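Local atomic coordinates of beta-glucuronidase (PDB entry 6U7J), a protein that hydrolyses beta-D-glucuronides and, as a gut microbial enzyme, probably helps to reactivate estrogens by removing glucuronic acid from their conjugates. Residues G571-E576 with T581-I586; I53-P58 with N62-D67. One frame throughout, in Å; residues are numbered along the deposited sequence.

Contact 1. Residues G571-E576 with T581-I586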
loop_
_atom_site.group_PDB
_atom_site.type_symbol
_atom_site.label_atom_id
_atom_site.label_comp_id
_atom_site.label_asym_id
_atom_site.label_seq_id
_atom_site.Cartn_x
_atom_site.Cartn_y
_atom_site.Cartn_z
ATOM N N GLY B 571 16.009 0.281 -0.253
ATOM C CA GLY B 571 16.055 1.572 -0.916
ATOM C C GLY B 571 15.652 2.739 -0.023
ATOM O O GLY B 571 14.709 2.634 0.776
ATOM N N ILE B 572 16.404 3.839 -0.121
ATOM C CA ILE B 572 15.979 5.113 0.445
ATOM C C ILE B 572 14.889 5.707 -0.434
ATOM O O ILE B 572 14.007 6.427 0.049
ATOM C CB ILE B 572 17.194 6.059 0.591
ATOM C CG1 ILE B 572 18.041 5.678 1.809
ATOM C CG2 ILE B 572 16.785 7.496 0.755
ATOM C CD1 ILE B 572 17.219 5.292 3.053
ATOM N N PHE B 573 14.921 5.397 -1.729
ATOM C CA PHE B 573 13.865 5.723 -2.672
ATOM C C PHE B 573 13.163 4.444 -3.139
ATOM O O PHE B 573 13.716 3.338 -3.072
ATOM C CB PHE B 573 14.441 6.482 -3.876
ATOM C CG PHE B 573 15.079 7.797 -3.522
ATOM C CD1 PHE B 573 14.312 8.952 -3.423
ATOM C CD2 PHE B 573 16.452 7.881 -3.300
ATOM C CE1 PHE B 573 14.901 10.175 -3.092
ATOM C CE2 PHE B 573 17.058 9.098 -2.984
ATOM C CZ PHE B 573 16.276 10.248 -2.869
ATOM N N THR B 574 11.927 4.591 -3.605
ATOM C CA THR B 574 11.250 3.427 -4.170
ATOM C C THR B 574 11.875 3.076 -5.517
ATOM O O THR B 574 12.715 3.816 -6.053
ATOM C CB THR B 574 9.760 3.698 -4.339
ATOM O OG1 THR B 574 9.584 4.703 -5.349
ATOM C CG2 THR B 574 9.131 4.183 -2.998
ATOM N N ARG B 575 11.451 1.934 -6.081
ATOM C CA ARG B 575 11.949 1.569 -7.405
ATOM C C ARG B 575 11.549 2.621 -8.422
ATOM O O ARG B 575 12.247 2.821 -9.425
ATOM C CB ARG B 575 11.433 0.188 -7.833
ATOM C CG ARG B 575 12.229 -0.460 -8.989
ATOM C CD ARG B 575 11.926 -1.945 -9.081
ATOM N NE ARG B 575 12.871 -2.713 -9.903
ATOM C CZ ARG B 575 12.528 -3.718 -10.694
ATOM N NH1 ARG B 575 11.251 -4.072 -10.808
ATOM N NH2 ARG B 575 13.462 -4.372 -11.371
ATOM N N GLU B 576 10.456 3.332 -8.158
ATOM C CA GLU B 576 9.967 4.377 -9.042
ATOM C C GLU B 576 10.502 5.760 -8.663
ATOM O O GLU B 576 9.957 6.775 -9.111
ATOM C CB GLU B 576 8.438 4.347 -9.057
ATOM C CG GLU B 576 7.861 2.997 -9.589
ATOM C CD GLU B 576 7.890 1.878 -8.544
ATOM O OE1 GLU B 576 7.870 2.181 -7.321
ATOM O OE2 GLU B 576 7.935 0.693 -8.937
ATOM N N THR B 581 10.374 8.152 4.145
ATOM C CA THR B 581 10.582 9.212 5.145
ATOM C C THR B 581 12.061 9.447 5.444
ATOM O O THR B 581 12.494 10.594 5.568
ATOM C CB THR B 581 9.852 8.898 6.457
ATOM O OG1 THR B 581 10.339 7.665 7.000
ATOM C CG2 THR B 581 8.376 8.791 6.245
ATOM N N ALA B 582 12.851 8.378 5.573
ATOM C CA ALA B 582 14.249 8.550 5.951
ATOM C C ALA B 582 15.010 9.441 4.967
ATOM O O ALA B 582 15.961 10.125 5.365
ATOM C CB ALA B 582 14.932 7.194 6.068
ATOM N N ALA B 583 14.598 9.473 3.696
ATOM C CA ALA B 583 15.293 10.314 2.726
ATOM C C ALA B 583 15.379 11.756 3.203
ATOM O O ALA B 583 16.394 12.430 2.987
ATOM C CB ALA B 583 14.601 10.252 1.364
ATOM N N PHE B 584 14.324 12.245 3.855
ATOM C CA PHE B 584 14.273 13.647 4.244
ATOM C C PHE B 584 15.210 13.923 5.411
ATOM O O PHE B 584 15.838 14.986 5.470
ATOM C CB PHE B 584 12.829 14.043 4.581
ATOM C CG PHE B 584 11.947 14.106 3.372
ATOM C CD1 PHE B 584 11.899 15.258 2.593
ATOM C CD2 PHE B 584 11.211 12.997 2.975
ATOM C CE1 PHE B 584 11.113 15.308 1.447
ATOM C CE2 PHE B 584 10.433 13.038 1.830
ATOM C CZ PHE B 584 10.386 14.194 1.062
ATOM N N ALA B 585 15.333 12.968 6.333
ATOM C CA ALA B 585 16.292 13.120 7.422
ATOM C C ALA B 585 17.717 13.023 6.904
ATOM O O ALA B 585 18.580 13.811 7.306
ATOM C CB ALA B 585 16.042 12.068 8.503
ATOM N N ILE B 586 17.984 12.065 6.008
ATOM C CA ILE B 586 19.319 11.949 5.417
ATOM C C ILE B 586 19.702 13.248 4.730
ATOM O O ILE B 586 20.824 13.739 4.892
ATOM C CB ILE B 586 19.388 10.758 4.437
ATOM C CG1 ILE B 586 19.262 9.423 5.180
ATOM C CG2 ILE B 586 20.676 10.791 3.616
ATOM C CD1 ILE B 586 18.620 8.320 4.316
#
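Ile572 and Ala583 form the centre of an entirely apolar contact between a loop and the helix that follows it, and their CA atoms, 5.7 Å apart, are the nearest CA pair across the contact. Both branches of Ile572 are used. With chi1 at -77°, CG2 lies anti to the backbone N and rests 3.6 Å from Ala583 CB, while the other branch diverges along the helix. Its end meets Ile586 tip to tip, CD1 to CD1 at 3.6 Å, and Ile572 CD1 also comes within 4.2 Å of Ala582 CB. The fork thus touches successive turns of the helix, where the small side chains of Ala582 and Ala583 are consistent with the close approach of the loop.

Aromatic contact is slighter. The CB of Phe573 points away from the helix, yet the ring swings back so that CE1 lies 4.5 Å from Ala583 CB, an oblique approach. Within the loop, Thr574 OG1 accepts a weak bond from Glu576 N, at 3.2 Å, and a further one from Gln578 N.

In the TIM barrel, helix 581-592 follows the last strand, 545-551, and closes the ring between helices 525-540 and 319-332. Ile572 sits among all of these elements, touching Ile550, Ile532 and Ile332; Ile586 likewise reaches Ile550 and Ile332, and Phe573 packs on Leu328.

Contact 2. Residues I53-P58 with N62-D67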
loop_
_atom_site.group_PDB
_atom_site.type_symbol
_atom_site.label_atom_id
_atom_site.label_comp_id
_atom_site.label_asym_id
_atom_site.label_seq_id
_atom_site.Cartn_x
_atom_site.Cartn_y
_atom_site.Cartn_z
ATOM N N ILE B 53 9.296 -13.668 -31.037
ATOM C CA ILE B 53 8.539 -12.547 -30.497
ATOM C C ILE B 53 9.402 -11.291 -30.621
ATOM O O ILE B 53 10.585 -11.360 -30.950
ATOM C CB ILE B 53 8.112 -12.774 -29.031
ATOM C CG1 ILE B 53 9.333 -12.942 -28.123
ATOM C CG2 ILE B 53 7.207 -13.995 -28.913
ATOM C CD1 ILE B 53 8.980 -13.017 -26.636
ATOM N N ASP B 54 8.789 -10.136 -30.358
ATOM C CA ASP B 54 9.515 -8.869 -30.294
ATOM C C ASP B 54 10.195 -8.687 -28.945
ATOM O O ASP B 54 9.668 -9.083 -27.899
ATOM C CB ASP B 54 8.574 -7.684 -30.508
ATOM C CG ASP B 54 7.915 -7.710 -31.851
ATOM O OD1 ASP B 54 8.519 -8.241 -32.796
ATOM O OD2 ASP B 54 6.784 -7.197 -31.970
ATOM N N MET B 55 11.365 -8.041 -28.967
ATOM C CA MET B 55 12.095 -7.774 -27.750
ATOM C C MET B 55 12.843 -6.454 -27.910
ATOM O O MET B 55 13.554 -6.275 -28.911
ATOM C CB MET B 55 13.076 -8.898 -27.403
ATOM C CG MET B 55 13.720 -8.752 -26.003
ATOM S SD MET B 55 12.559 -8.963 -24.603
ATOM C CE MET B 55 11.800 -10.539 -24.925
ATOM N N PRO B 56 12.686 -5.522 -26.978
ATOM C CA PRO B 56 13.393 -4.241 -27.088
ATOM C C PRO B 56 14.865 -4.387 -26.755
ATOM O O PRO B 56 15.272 -5.261 -25.983
ATOM C CB PRO B 56 12.691 -3.346 -26.054
ATOM C CG PRO B 56 12.123 -4.326 -25.030
ATOM C CD PRO B 56 11.754 -5.566 -25.830
ATOM N N VAL B 57 15.663 -3.500 -27.347
ATOM C CA VAL B 57 17.092 -3.386 -27.079
ATOM C C VAL B 57 17.403 -1.899 -26.964
ATOM O O VAL B 57 17.046 -1.132 -27.869
ATOM C CB VAL B 57 17.933 -4.053 -28.181
ATOM C CG1 VAL B 57 19.418 -3.730 -27.995
ATOM C CG2 VAL B 57 17.724 -5.546 -28.185
ATOM N N PRO B 58 18.044 -1.435 -25.875
ATOM C CA PRO B 58 18.530 -2.237 -24.751
ATOM C C PRO B 58 17.456 -2.495 -23.678
ATOM O O PRO B 58 16.562 -1.669 -23.516
ATOM C CB PRO B 58 19.659 -1.372 -24.183
ATOM C CG PRO B 58 19.191 0.030 -24.450
ATOM C CD PRO B 58 18.381 -0.006 -25.716
ATOM N N ASN B 62 13.742 -10.394 -19.101
ATOM C CA ASN B 62 13.061 -11.210 -18.099
ATOM C C ASN B 62 11.713 -10.633 -17.665
ATOM O O ASN B 62 10.815 -11.403 -17.332
ATOM C CB ASN B 62 13.958 -11.411 -16.883
ATOM C CG ASN B 62 15.343 -11.914 -17.262
ATOM O OD1 ASN B 62 16.226 -11.135 -17.641
ATOM N ND2 ASN B 62 15.544 -13.204 -17.138
ATOM N N ASP B 63 11.533 -9.314 -17.648
ATOM C CA ASP B 63 10.279 -8.738 -17.150
ATOM C C ASP B 63 9.388 -8.168 -18.256
ATOM O O ASP B 63 8.410 -7.473 -17.963
ATOM C CB ASP B 63 10.570 -7.661 -16.099
ATOM C CG ASP B 63 11.155 -8.236 -14.823
ATOM O OD1 ASP B 63 11.083 -9.483 -14.629
ATOM O OD2 ASP B 63 11.698 -7.438 -14.024
ATOM N N ILE B 64 9.683 -8.464 -19.516
ATOM C CA ILE B 64 8.892 -7.926 -20.618
ATOM C C ILE B 64 7.615 -8.738 -20.837
ATOM O O ILE B 64 6.544 -8.175 -21.096
ATOM C CB ILE B 64 9.756 -7.889 -21.889
ATOM C CG1 ILE B 64 11.002 -7.046 -21.645
ATOM C CG2 ILE B 64 8.942 -7.369 -23.072
ATOM C CD1 ILE B 64 10.732 -5.557 -21.654
ATOM N N THR B 65 7.701 -10.070 -20.781
ATOM C CA THR B 65 6.547 -10.880 -21.136
ATOM C C THR B 65 5.785 -11.283 -19.878
ATOM O O THR B 65 6.175 -10.983 -18.746
ATOM C CB THR B 65 6.950 -12.118 -21.953
ATOM O OG1 THR B 65 7.665 -13.045 -21.133
ATOM C CG2 THR B 65 7.812 -11.723 -23.181
ATOM N N THR B 66 4.668 -11.969 -20.096
ATOM C CA THR B 66 3.831 -12.490 -19.036
ATOM C C THR B 66 4.167 -13.941 -18.724
ATOM O O THR B 66 3.469 -14.583 -17.942
ATOM C CB THR B 66 2.363 -12.329 -19.435
ATOM O OG1 THR B 66 2.118 -13.082 -20.617
ATOM C CG2 THR B 66 2.074 -10.867 -19.772
ATOM N N ASP B 67 5.270 -14.433 -19.261
ATOM C CA ASP B 67 5.597 -15.849 -19.254
ATOM C C ASP B 67 6.629 -16.155 -18.174
ATOM O O ASP B 67 7.756 -15.657 -18.233
ATOM C CB ASP B 67 6.137 -16.244 -20.627
ATOM C CG ASP B 67 6.560 -17.665 -20.668
ATOM O OD1 ASP B 67 5.859 -18.503 -20.058
ATOM O OD2 ASP B 67 7.599 -17.940 -21.289
#
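Met55 and Pro56 meet Ile64, and Ile53 meets Thr65, in a van der Waals contact between strand 53-57 of the sugar-binding domain's antiparallel sheet and the loop that leads into helix 68-71. The backbones stay well apart, 7.8 Å between the CA atoms of Met55 and Ile64, so side chains bridge the gap.

Ile64 serves both neighbours with one branch. Its CG1 lies 3.9 Å from Met55 SD, and its CD1 carries on to meet Pro56 CG tip to tip at 3.9 Å. Met55 starts with CG anti to the backbone N (chi1 -171°) and then bends at chi2 (68°) and chi3, which brings the sulfur against Ile64 at an oblique angle. At the start of the strand, Ile53 crosses Thr65 at about a right angle, CD1 touching CG2 at 3.9 Å. Thr65 thereby divides its roles: the methyl faces the strand, whereas OG1 accepts a weak bond of 3.3 Å from Asp67 N, just where Asp67 caps the coming helix.

Within the sheet, Met55 also packs on Phe30 and Tyr79. The second subunit adds Ala320 against Pro56 and Val323 against Ile64, while its Lys355 joins Lys29 of this chain in pairing with the Asp54 carboxylate. With apolar side-chain atoms alone meeting here, loop and strand are probably held by dispersion and nonpolar burial rather than directional bonds.

In the fold
Contact 1 belongs to the TIM barrel, the domain that carries the active site in family 2 glycosidases, and contact 2 to the sugar-binding domain. Their centres lie 29 Å apart, yet their nearest atoms approach to about 4 Å without touching. Tyr181 ties the edges together: its hydroxyl is hydrogen-bonded to Arg575 of segment 571-576 and to Asp63 of segment 62-67. Arg575 is also salt-bridged to Asp309 and Asp311, and Ile64 packs on nearby Ile312. Helix 319-332 serves both contacts in different ways, lining contact 1 within its own chain and, from the second subunit, covering contact 2. The pair therefore spans a domain junction and a subunit interface.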